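Local coordinates for protein TodX (Pseudomonas putida, PDB 3BS0) that transports toluene across the outer membrane of Pseudomonas putida as a beta-barrel protein of the FadL family, at residues A[142-147]-A[226-231]; A[158-163]-A[243-248]. All blocks are in the same frame, centred on the assembly; numbering follows the deposited sequence.

Contact 1 (A[142-147]-A[226-231])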
loop_
_atom_site.group_PDB
_atom_site.type_symbol
_atom_site.label_atom_id
_atom_site.label_comp_id
_atom_site.label_asym_id
_atom_site.label_seq_id
_atom_site.Cartn_x
_atom_site.Cartn_y
_atom_site.Cartn_z
ATOM N N SER A 142 17.657 17.947 2.374
ATOM C CA SER A 142 18.145 17.611 3.698
ATOM C C SER A 142 19.318 18.527 4.019
ATOM O O SER A 142 20.190 18.748 3.179
ATOM C CB SER A 142 18.590 16.152 3.746
ATOM O OG SER A 142 18.791 15.740 5.083
ATOM N N TYR A 143 19.321 19.068 5.233
ATOM C CA TYR A 143 20.379 19.967 5.674
ATOM C C TYR A 143 21.021 19.464 6.955
ATOM O O TYR A 143 20.331 19.109 7.908
ATOM C CB TYR A 143 19.831 21.379 5.907
ATOM C CG TYR A 143 20.913 22.393 6.204
ATOM C CD1 TYR A 143 21.942 22.621 5.293
ATOM C CD2 TYR A 143 20.925 23.113 7.400
ATOM C CE1 TYR A 143 22.962 23.541 5.563
ATOM C CE2 TYR A 143 21.945 24.037 7.683
ATOM C CZ TYR A 143 22.963 24.244 6.760
ATOM O OH TYR A 143 23.997 25.124 7.029
ATOM N N GLN A 144 22.345 19.413 6.960
ATOM C CA GLN A 144 23.088 19.000 8.139
ATOM C C GLN A 144 23.350 20.336 8.829
ATOM O O GLN A 144 24.442 20.891 8.741
ATOM C CB GLN A 144 24.405 18.335 7.729
ATOM C CG GLN A 144 25.245 17.812 8.873
ATOM C CD GLN A 144 24.930 16.374 9.230
ATOM O OE1 GLN A 144 25.114 15.467 8.418
ATOM N NE2 GLN A 144 24.458 16.158 10.455
ATOM N N ALA A 145 22.319 20.850 9.493
ATOM C CA ALA A 145 22.380 22.138 10.177
ATOM C C ALA A 145 23.487 22.301 11.206
ATOM O O ALA A 145 23.939 23.428 11.448
ATOM C CB ALA A 145 21.035 22.457 10.818
ATOM N N THR A 146 23.932 21.202 11.814
ATOM C CA THR A 146 24.985 21.336 12.802
ATOM C C THR A 146 25.626 20.100 13.425
ATOM O O THR A 146 25.606 19.950 14.643
ATOM C CB THR A 146 24.521 22.226 13.954
ATOM O OG1 THR A 146 25.612 22.419 14.859
ATOM C CG2 THR A 146 23.353 21.591 14.689
ATOM N N SER A 147 26.191 19.217 12.610
ATOM C CA SER A 147 26.894 18.050 13.142
ATOM C C SER A 147 26.108 17.131 14.079
ATOM O O SER A 147 26.396 15.931 14.168
ATOM C CB SER A 147 28.154 18.539 13.863
ATOM O OG SER A 147 28.732 17.520 14.657
ATOM N N THR A 226 17.121 14.297 12.911
ATOM C CA THR A 226 17.973 13.325 13.576
ATOM C C THR A 226 18.939 13.965 14.566
ATOM O O THR A 226 19.198 15.172 14.518
ATOM C CB THR A 226 18.772 12.498 12.547
ATOM O OG1 THR A 226 19.272 13.362 11.519
ATOM C CG2 THR A 226 17.892 11.440 11.924
ATOM N N TYR A 227 19.460 13.140 15.470
ATOM C CA TYR A 227 20.395 13.605 16.484
ATOM C C TYR A 227 21.229 12.444 17.032
ATOM O O TYR A 227 20.705 11.352 17.278
ATOM C CB TYR A 227 19.633 14.268 17.629
ATOM C CG TYR A 227 20.530 15.017 18.585
ATOM C CD1 TYR A 227 20.901 16.341 18.332
ATOM C CD2 TYR A 227 21.023 14.401 19.741
ATOM C CE1 TYR A 227 21.736 17.032 19.209
ATOM C CE2 TYR A 227 21.862 15.084 20.620
ATOM C CZ TYR A 227 22.212 16.397 20.349
ATOM O OH TYR A 227 23.028 17.073 21.223
ATOM N N LYS A 228 22.525 12.689 17.225
ATOM C CA LYS A 228 23.445 11.674 17.742
ATOM C C LYS A 228 23.851 12.014 19.168
ATOM O O LYS A 228 24.867 12.669 19.377
ATOM C CB LYS A 228 24.717 11.616 16.889
ATOM C CG LYS A 228 24.485 11.393 15.418
ATOM C CD LYS A 228 25.609 11.989 14.581
ATOM C CE LYS A 228 25.214 12.009 13.105
ATOM N NZ LYS A 228 26.181 12.733 12.239
ATOM N N LEU A 229 23.079 11.581 20.157
ATOM C CA LEU A 229 23.459 11.886 21.530
ATOM C C LEU A 229 24.803 11.231 21.862
ATOM O O LEU A 229 25.688 11.887 22.405
ATOM C CB LEU A 229 22.366 11.448 22.515
ATOM C CG LEU A 229 21.802 10.034 22.477
ATOM C CD1 LEU A 229 20.754 9.904 23.562
ATOM C CD2 LEU A 229 21.194 9.746 21.120
ATOM N N THR A 230 24.956 9.950 21.527
ATOM C CA THR A 230 26.217 9.248 21.765
ATOM C C THR A 230 26.963 9.043 20.441
ATOM O O THR A 230 26.582 9.602 19.411
ATOM C CB THR A 230 26.015 7.865 22.404
ATOM O OG1 THR A 230 27.281 7.343 22.832
ATOM C CG2 THR A 230 25.467 6.912 21.403
ATOM N N ASP A 231 28.014 8.227 20.469
ATOM C CA ASP A 231 28.811 7.982 19.274
ATOM C C ASP A 231 28.364 6.767 18.475
ATOM O O ASP A 231 28.985 6.423 17.472
ATOM C CB ASP A 231 30.290 7.845 19.642
ATOM C CG ASP A 231 30.782 8.994 20.514
ATOM O OD1 ASP A 231 30.407 10.157 20.240
ATOM O OD2 ASP A 231 31.550 8.738 21.470
#
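Lys228 reaches over to Ser147 and Gln144, in a segment that enters the contact at Thr226 in strand 214-228. That threonine is buried and turns its side chain to Phe39 and Thr150; its CA is 9.4 Å from the CA of Gln144. Tyr227 is still part of the strand, its backbone hydrogen-bonded to Leu235, and its CA stands 8.6 Å from the CA of Ser147. Then comes Lys228, the residue that spans the gap. Its CG sits beside the backbone N (chi1 -55°), and from there the chain runs extended, so the amine is delivered next to the backbone of the other segment. NZ lies 3.7 Å from Ser147 O, with CD of the same lysine 4.0 Å from that carbonyl oxygen. This is an approach to a polar atom rather than a hydrogen bond. The two segments belong to turns at one end of the barrel, the periplasmic end if the FadL fold is followed; strand 151-169 runs between strands 129-143 and 214-228, so the lysine joins second neighbours. Lys228 NZ is also 4.2 Å from Gln144 NE2, two nitrogens that do not bond as modelled. Gln144 centres an inverse gamma turn just after strand 129-143 ends. Past Lys228 the chain moves off through Leu229, whose side chain rests on Leu235 of the following strand.

Contact 2 (A[158-163]-A[243-248])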
loop_
_atom_site.group_PDB
_atom_site.type_symbol
_atom_site.label_atom_id
_atom_site.label_comp_id
_atom_site.label_asym_id
_atom_site.label_seq_id
_atom_site.Cartn_x
_atom_site.Cartn_y
_atom_site.Cartn_z
ATOM N N VAL A 158 1.209 12.109 -5.569
ATOM C CA VAL A 158 0.822 10.720 -5.539
ATOM C C VAL A 158 -0.171 10.502 -6.679
ATOM O O VAL A 158 -1.013 11.358 -6.944
ATOM C CB VAL A 158 0.158 10.446 -4.185
ATOM C CG1 VAL A 158 -0.272 8.990 -4.064
ATOM C CG2 VAL A 158 1.114 10.842 -3.079
ATOM N N TRP A 159 -0.044 9.377 -7.373
ATOM C CA TRP A 159 -0.939 9.025 -8.473
ATOM C C TRP A 159 -1.514 7.668 -8.085
ATOM O O TRP A 159 -0.776 6.702 -7.893
ATOM C CB TRP A 159 -0.167 8.902 -9.803
ATOM C CG TRP A 159 -1.032 8.532 -11.007
ATOM C CD1 TRP A 159 -1.849 9.363 -11.715
ATOM C CD2 TRP A 159 -1.184 7.228 -11.598
ATOM N NE1 TRP A 159 -2.501 8.665 -12.702
ATOM C CE2 TRP A 159 -2.116 7.353 -12.651
ATOM C CE3 TRP A 159 -0.630 5.963 -11.333
ATOM C CZ2 TRP A 159 -2.502 6.263 -13.445
ATOM C CZ3 TRP A 159 -1.020 4.872 -12.129
ATOM C CH2 TRP A 159 -1.947 5.036 -13.165
ATOM N N THR A 160 -2.829 7.594 -7.946
ATOM C CA THR A 160 -3.459 6.341 -7.562
ATOM C C THR A 160 -4.382 5.858 -8.637
ATOM O O THR A 160 -5.103 6.635 -9.241
ATOM C CB THR A 160 -4.300 6.479 -6.282
ATOM O OG1 THR A 160 -3.982 7.706 -5.615
ATOM C CG2 THR A 160 -4.009 5.326 -5.349
ATOM N N SER A 161 -4.354 4.562 -8.870
ATOM C CA SER A 161 -5.208 3.941 -9.858
ATOM C C SER A 161 -5.921 2.777 -9.142
ATOM O O SER A 161 -5.342 2.107 -8.269
ATOM C CB SER A 161 -4.347 3.438 -11.023
ATOM O OG SER A 161 -5.128 2.853 -12.052
ATOM N N LEU A 162 -7.185 2.559 -9.481
ATOM C CA LEU A 162 -7.944 1.480 -8.869
ATOM C C LEU A 162 -8.659 0.613 -9.872
ATOM O O LEU A 162 -9.527 1.090 -10.586
ATOM C CB LEU A 162 -9.005 1.991 -7.891
ATOM C CG LEU A 162 -9.917 0.807 -7.523
ATOM C CD1 LEU A 162 -9.058 -0.245 -6.837
ATOM C CD2 LEU A 162 -11.099 1.201 -6.626
ATOM N N ASN A 163 -8.286 -0.662 -9.918
ATOM C CA ASN A 163 -8.946 -1.634 -10.778
ATOM C C ASN A 163 -9.810 -2.490 -9.860
ATOM O O ASN A 163 -9.378 -2.923 -8.790
ATOM C CB ASN A 163 -7.930 -2.498 -11.526
ATOM C CG ASN A 163 -7.271 -1.745 -12.656
ATOM O OD1 ASN A 163 -7.927 -1.356 -13.616
ATOM N ND2 ASN A 163 -5.967 -1.524 -12.546
ATOM N N THR A 243 -2.533 13.136 3.187
ATOM C CA THR A 243 -2.545 13.086 1.737
ATOM C C THR A 243 -3.766 13.847 1.238
ATOM O O THR A 243 -4.900 13.524 1.597
ATOM C CB THR A 243 -2.608 11.635 1.248
ATOM O OG1 THR A 243 -3.887 11.072 1.563
ATOM C CG2 THR A 243 -1.529 10.818 1.935
ATOM N N SER A 244 -3.529 14.870 0.427
ATOM C CA SER A 244 -4.619 15.674 -0.108
ATOM C C SER A 244 -5.004 15.161 -1.490
ATOM O O SER A 244 -4.784 15.841 -2.498
ATOM C CB SER A 244 -4.203 17.145 -0.212
ATOM O OG SER A 244 -3.336 17.359 -1.317
ATOM N N VAL A 245 -5.579 13.958 -1.531
ATOM C CA VAL A 245 -5.986 13.359 -2.799
ATOM C C VAL A 245 -7.454 13.611 -3.063
ATOM O O VAL A 245 -8.259 13.681 -2.132
ATOM C CB VAL A 245 -5.766 11.839 -2.817
ATOM C CG1 VAL A 245 -6.800 11.153 -1.954
ATOM C CG2 VAL A 245 -5.831 11.331 -4.233
ATOM N N GLY A 246 -7.799 13.760 -4.336
ATOM C CA GLY A 246 -9.185 13.988 -4.679
ATOM C C GLY A 246 -9.929 12.667 -4.725
ATOM O O GLY A 246 -9.482 11.660 -4.161
ATOM N N ASP A 247 -11.076 12.670 -5.396
ATOM C CA ASP A 247 -11.880 11.469 -5.542
ATOM C C ASP A 247 -11.247 10.611 -6.627
ATOM O O ASP A 247 -10.628 11.137 -7.549
ATOM C CB ASP A 247 -13.305 11.828 -5.993
ATOM C CG ASP A 247 -14.007 12.784 -5.044
ATOM O OD1 ASP A 247 -14.029 12.510 -3.820
ATOM O OD2 ASP A 247 -14.550 13.803 -5.524
ATOM N N LEU A 248 -11.373 9.295 -6.520
ATOM C CA LEU A 248 -10.864 8.457 -7.584
ATOM C C LEU A 248 -12.034 8.512 -8.552
ATOM O O LEU A 248 -13.181 8.329 -8.140
ATOM C CB LEU A 248 -10.672 7.010 -7.138
ATOM C CG LEU A 248 -9.528 6.568 -6.239
ATOM C CD1 LEU A 248 -9.433 5.034 -6.322
ATOM C CD2 LEU A 248 -8.225 7.207 -6.673
#
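Leu248 lays its two methyl groups against strand 151-169, one on Leu162 and the other on Thr160. CD1 of Leu248 meets CB of Leu162 at 3.5 Å, and the same methyl is 4.2 Å from Leu162 CD2. The other branch, Leu248 CD2, comes up to Thr160 CB at 4.0 Å and lies 4.1 Å from the carbonyl oxygen of Thr160. The fork of the leucine therefore straddles successive residues on one face of the strand. Its CG is anti to its own carbonyl carbon (chi1 -75°), which carries both methyls across toward that face. Leu162, with CG anti to the backbone N (chi1 169°), crosses Leu248 at about a right angle, offering its CB and one methyl rather than running alongside. Farther back along the strand, Thr160 OG1 is 4.3 Å from Val245 CG2, a looser touch. Strand 151-169 and strand 244-257 are not paired here: strand 214-228 separates them. Thr160 is backbone hydrogen-bonded to its Ala216 and Leu162 to its Val214, and both partners also touch Leu248. The contact thus reaches over an intermediate barrel strand, across the small side chain of Ala216. Leu162 additionally touches a bound detergent molecule, C8E. No hydrogen bond links the two segments, so their mutual fit rests on van der Waals packing, mainly of aliphatic carbons, while directional bonds of 158-163 run to strand 214-228.

Contacts 1 and 2 follow the same pattern at different levels of the barrel: each joins a strand to its second neighbour, bridging over one intervening strand. They lie 36 Å apart between centres, and about 19 Å separates their nearest atoms, so neither touches the other. The turn containing residues 144-147 leads directly into strand 151-169, which supplies the 158-163 side of contact 2 and is the intervening strand in contact 1. Strand 214-228 does the reverse: it supplies one side of contact 1 and is the intervening strand of contact 2. Contact 1 is polar and at the surface, whereas contact 2 is apolar, partly buried, and adjoins bound detergent: the side chain of Leu162 is about 4 Å from C8E.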